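Local coordinates for protein putative hydrolase (Campylobacter jejuni, PDB 3D6L) that probably hydrolyses the thioester bond of long-chain fatty acyl-CoA, working as a hexameric hot dog fold thioesterase, at residues 39-42 against 48-51; 111-114 against 120-123. All blocks are in the same frame, centred on the assembly; numbering follows the deposited sequence.

Contact 1. Residues 39-42 against 48-51; sequences IAAR and RVVT
R42, in the last turn of helix 26-42, meets the two methyls of V49, near the start of strand 48-58. Its CB stays back from them, and the first atom to touch is CG, which lies 4.0 Å from V49 CG2 and just as close to V49 CG1, across the fork of the valine. The next carbon, CD, passes near the start of the strand, 4.3 Å from the backbone N of R48. The chain then bends about the CG-CD bond (chi3 -56°) instead of running on extended, which carries the guanidinium round towards V49 again. NE leads into that bend without touching the valine, and at the tip NH1 comes to 4.2 Å from V49 CG2, the group being obliquely set to that methyl, while NH2 points away.

In the hot dog fold a long central helix, the sausage, lies against a curved antiparallel sheet, the bun; here the end of the sausage meets the edge strand within the chain. Deeper inside, A41 CB approaches V49 CG1 at 4.2 Å, an alanine being small enough to let the helix close on the sheet, where it also rests on I83. Arginine suits the more open flank: its CG packs on the valine methyls, the residue as a whole is partly exposed, and I68 of a second subunit packs against it.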
loop_
_atom_site.group_PDB
_atom_site.type_symbol
_atom_site.label_atom_id
_atom_site.label_comp_id
_atom_site.label_asym_id
_atom_site.label_seq_id
_atom_site.Cartn_x
_atom_site.Cartn_y
_atom_site.Cartn_z
ATOM N N ILE A 39 -12.743 -6.066 17.148
ATOM C CA ILE A 39 -14.052 -6.623 16.795
ATOM C C ILE A 39 -14.662 -7.368 17.980
ATOM O O ILE A 39 -15.871 -7.269 18.227
ATOM C CB ILE A 39 -13.965 -7.579 15.576
ATOM C CG1 ILE A 39 -13.680 -6.787 14.298
ATOM C CG2 ILE A 39 -15.268 -8.395 15.411
ATOM C CD1 ILE A 39 -13.190 -7.640 13.169
ATOM N N ALA A 40 -13.822 -8.107 18.706
ATOM C CA ALA A 40 -14.259 -8.868 19.873
ATOM C C ALA A 40 -14.628 -7.944 21.022
ATOM O O ALA A 40 -15.648 -8.153 21.679
ATOM C CB ALA A 40 -13.193 -9.859 20.308
ATOM N N ALA A 41 -13.798 -6.929 21.253
ATOM C CA ALA A 41 -14.027 -5.947 22.315
ATOM C C ALA A 41 -15.276 -5.094 22.073
ATOM O O ALA A 41 -15.977 -4.745 23.021
ATOM C CB ALA A 41 -12.799 -5.068 22.499
ATOM N N ARG A 42 -15.551 -4.766 20.811
ATOM C CA ARG A 42 -16.744 -3.987 20.461
ATOM C C ARG A 42 -18.074 -4.716 20.720
ATOM O O ARG A 42 -19.116 -4.073 20.813
ATOM C CB ARG A 42 -16.677 -3.466 19.023
ATOM C CG ARG A 42 -15.933 -2.145 18.879
ATOM C CD ARG A 42 -16.175 -1.492 17.515
ATOM N NE ARG A 42 -15.825 -2.393 16.414
ATOM C CZ ARG A 42 -14.604 -2.532 15.893
ATOM N NH1 ARG A 42 -13.578 -1.815 16.351
ATOM N NH2 ARG A 42 -14.409 -3.393 14.894
ATOM N N ARG A 48 -17.200 2.192 19.467
ATOM C CA ARG A 48 -15.765 2.404 19.304
ATOM C C ARG A 48 -14.963 1.848 20.482
ATOM O O ARG A 48 -15.403 1.893 21.630
ATOM C CB ARG A 48 -15.470 3.905 19.139
ATOM C CG ARG A 48 -14.079 4.240 18.617
ATOM C CD ARG A 48 -13.769 5.718 18.755
ATOM N NE ARG A 48 -12.332 5.951 18.661
ATOM C CZ ARG A 48 -11.750 7.148 18.616
ATOM N NH1 ARG A 48 -12.469 8.260 18.656
ATOM N NH2 ARG A 48 -10.434 7.234 18.521
ATOM N N VAL A 49 -13.791 1.306 20.191
ATOM C CA VAL A 49 -12.809 1.022 21.232
ATOM C C VAL A 49 -11.470 1.624 20.806
ATOM O O VAL A 49 -11.196 1.760 19.602
ATOM C CB VAL A 49 -12.680 -0.496 21.549
ATOM C CG1 VAL A 49 -13.972 -1.038 22.194
ATOM C CG2 VAL A 49 -12.296 -1.309 20.304
ATOM N N VAL A 50 -10.652 2.034 21.774
ATOM C CA VAL A 50 -9.283 2.391 21.433
ATOM C C VAL A 50 -8.335 1.414 22.115
ATOM O O VAL A 50 -8.568 1.015 23.255
ATOM C CB VAL A 50 -8.916 3.914 21.649
ATOM C CG1 VAL A 50 -10.141 4.813 21.522
ATOM C CG2 VAL A 50 -8.186 4.168 22.958
ATOM N N THR A 51 -7.292 1.010 21.396
ATOM C CA THR A 51 -6.325 0.053 21.911
ATOM C C THR A 51 -5.391 0.743 22.905
ATOM O O THR A 51 -4.736 1.721 22.561
ATOM C CB THR A 51 -5.496 -0.575 20.767
ATOM O OG1 THR A 51 -6.343 -0.837 19.641
ATOM C CG2 THR A 51 -4.848 -1.869 21.220
#

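Contact 2. Residues 111-114 against 120-123; sequences TYVS and KKNP
S114 and N122 are joined through their backbones and a serine hydroxyl, where the loop after strand 100-115 folds back past the end of that strand. Two hydrogen bonds run between them. The amide N of N122 donates to S114 O over 2.8 Å, with an N-H...O angle of 157°, and it reaches the carbonyl from a position tilted 26° out of its plane. The second runs from S114 OG to N122 O; it is modelled at 2.3 Å, too short to be taken literally at this resolution, so its length is doubtful. If the bond is real, serine would suit the place, its short side chain holding a hydroxyl close to its own main chain, where a neighbouring carbonyl can use it.

The van der Waals contacts fall into two groups. N122 CB lies 3.4 Å from S114 O, beside the hydrogen-bonded pair. On V113, CG2 stands anti to the backbone N, which turns it to the K121 side chain; the two side chains meet at about a right angle, CG2 touching K121 CG at 4.0 Å and K121 CE at 4.1 Å. A lysine fits this outer position: its extended methylenes lie over a buried valine while the ammonium end continues into an exposed setting.

Strand 100-115 runs between strands 82-94 and 48-58 in the sheet. Y112 packs on A38 of helix 26-42, whereas loop residues T81, S45 and I124 border V113 or S114.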
loop_
_atom_site.group_PDB
_atom_site.type_symbol
_atom_site.label_atom_id
_atom_site.label_comp_id
_atom_site.label_asym_id
_atom_site.label_seq_id
_atom_site.Cartn_x
_atom_site.Cartn_y
_atom_site.Cartn_z
ATOM N N THR A 111 -5.517 -5.091 25.187
ATOM C CA THR A 111 -6.502 -4.391 26.012
ATOM C C THR A 111 -7.029 -3.131 25.322
ATOM O O THR A 111 -6.268 -2.355 24.736
ATOM C CB THR A 111 -5.963 -4.073 27.438
ATOM O OG1 THR A 111 -5.360 -5.248 27.998
ATOM C CG2 THR A 111 -7.092 -3.617 28.367
ATOM N N TYR A 112 -8.342 -2.954 25.403
ATOM C CA TYR A 112 -9.045 -1.853 24.767
ATOM C C TYR A 112 -9.813 -1.080 25.826
ATOM O O TYR A 112 -10.145 -1.626 26.879
ATOM C CB TYR A 112 -10.018 -2.390 23.698
ATOM C CG TYR A 112 -9.337 -3.239 22.649
ATOM C CD1 TYR A 112 -9.179 -4.614 22.825
ATOM C CD2 TYR A 112 -8.826 -2.659 21.488
ATOM C CE1 TYR A 112 -8.532 -5.398 21.861
ATOM C CE2 TYR A 112 -8.179 -3.423 20.521
ATOM C CZ TYR A 112 -8.033 -4.790 20.708
ATOM O OH TYR A 112 -7.380 -5.534 19.748
ATOM N N VAL A 113 -10.077 0.193 25.556
ATOM C CA VAL A 113 -10.970 0.967 26.397
ATOM C C VAL A 113 -12.244 1.235 25.597
ATOM O O VAL A 113 -12.185 1.524 24.402
ATOM C CB VAL A 113 -10.310 2.276 26.916
ATOM C CG1 VAL A 113 -9.978 3.226 25.769
ATOM C CG2 VAL A 113 -11.203 2.973 27.930
ATOM N N SER A 114 -13.392 1.108 26.249
ATOM C CA SER A 114 -14.661 1.383 25.593
ATOM C C SER A 114 -14.908 2.893 25.621
ATOM O O SER A 114 -14.892 3.510 26.684
ATOM C CB SER A 114 -15.783 0.614 26.280
ATOM O OG SER A 114 -16.738 1.478 26.851
ATOM N N LYS A 120 -14.220 9.658 24.375
ATOM C CA LYS A 120 -14.301 9.804 25.834
ATOM C C LYS A 120 -14.697 8.481 26.472
ATOM O O LYS A 120 -15.466 7.714 25.893
ATOM C CB LYS A 120 -15.268 10.921 26.229
ATOM C CG LYS A 120 -14.884 12.298 25.664
ATOM C CD LYS A 120 -15.590 13.446 26.399
ATOM C CE LYS A 120 -14.812 13.901 27.652
ATOM N NZ LYS A 120 -15.533 14.965 28.408
ATOM N N LYS A 121 -14.167 8.207 27.660
ATOM C CA LYS A 121 -14.441 6.938 28.337
ATOM C C LYS A 121 -15.937 6.658 28.464
ATOM O O LYS A 121 -16.716 7.516 28.882
ATOM C CB LYS A 121 -13.736 6.857 29.693
ATOM C CG LYS A 121 -12.267 6.457 29.572
ATOM C CD LYS A 121 -11.577 6.290 30.922
ATOM C CE LYS A 121 -10.144 5.790 30.727
ATOM N NZ LYS A 121 -9.384 5.684 32.018
ATOM N N ASN A 122 -16.315 5.452 28.054
ATOM C CA ASN A 122 -17.695 4.985 28.074
ATOM C C ASN A 122 -17.755 3.795 29.035
ATOM O O ASN A 122 -17.153 2.763 28.762
ATOM C CB ASN A 122 -18.115 4.577 26.645
ATOM C CG ASN A 122 -19.632 4.373 26.481
ATOM O OD1 ASN A 122 -20.410 4.524 27.428
ATOM N ND2 ASN A 122 -20.050 4.020 25.259
ATOM N N PRO A 123 -18.428 3.944 30.193
ATOM C CA PRO A 123 -18.592 2.765 31.053
ATOM C C PRO A 123 -19.387 1.677 30.341
ATOM O O PRO A 123 -20.415 1.963 29.729
ATOM C CB PRO A 123 -19.371 3.307 32.259
ATOM C CG PRO A 123 -19.087 4.770 32.259
ATOM C CD PRO A 123 -19.029 5.145 30.802
#

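How the contacts relate
Contact 1 closes before contact 2 opens, so the two come in series along the chain, yet their centres lie about 8 Å apart, on the same side of the chain's centre. What joins them is the antiparallel sheet, in which strands 48-58 and 100-115 are neighbours: V50 O and V113 N, 2.9 Å apart, probably form a hydrogen bond between them. The helix takes part as well, since A41 CB packs on the Y112 ring. Contact 1 thus fits the end of the central helix to the sheet, and contact 2 ties the loop leading to helix 126-130 onto the adjacent strand, at one end of the hot dog fold.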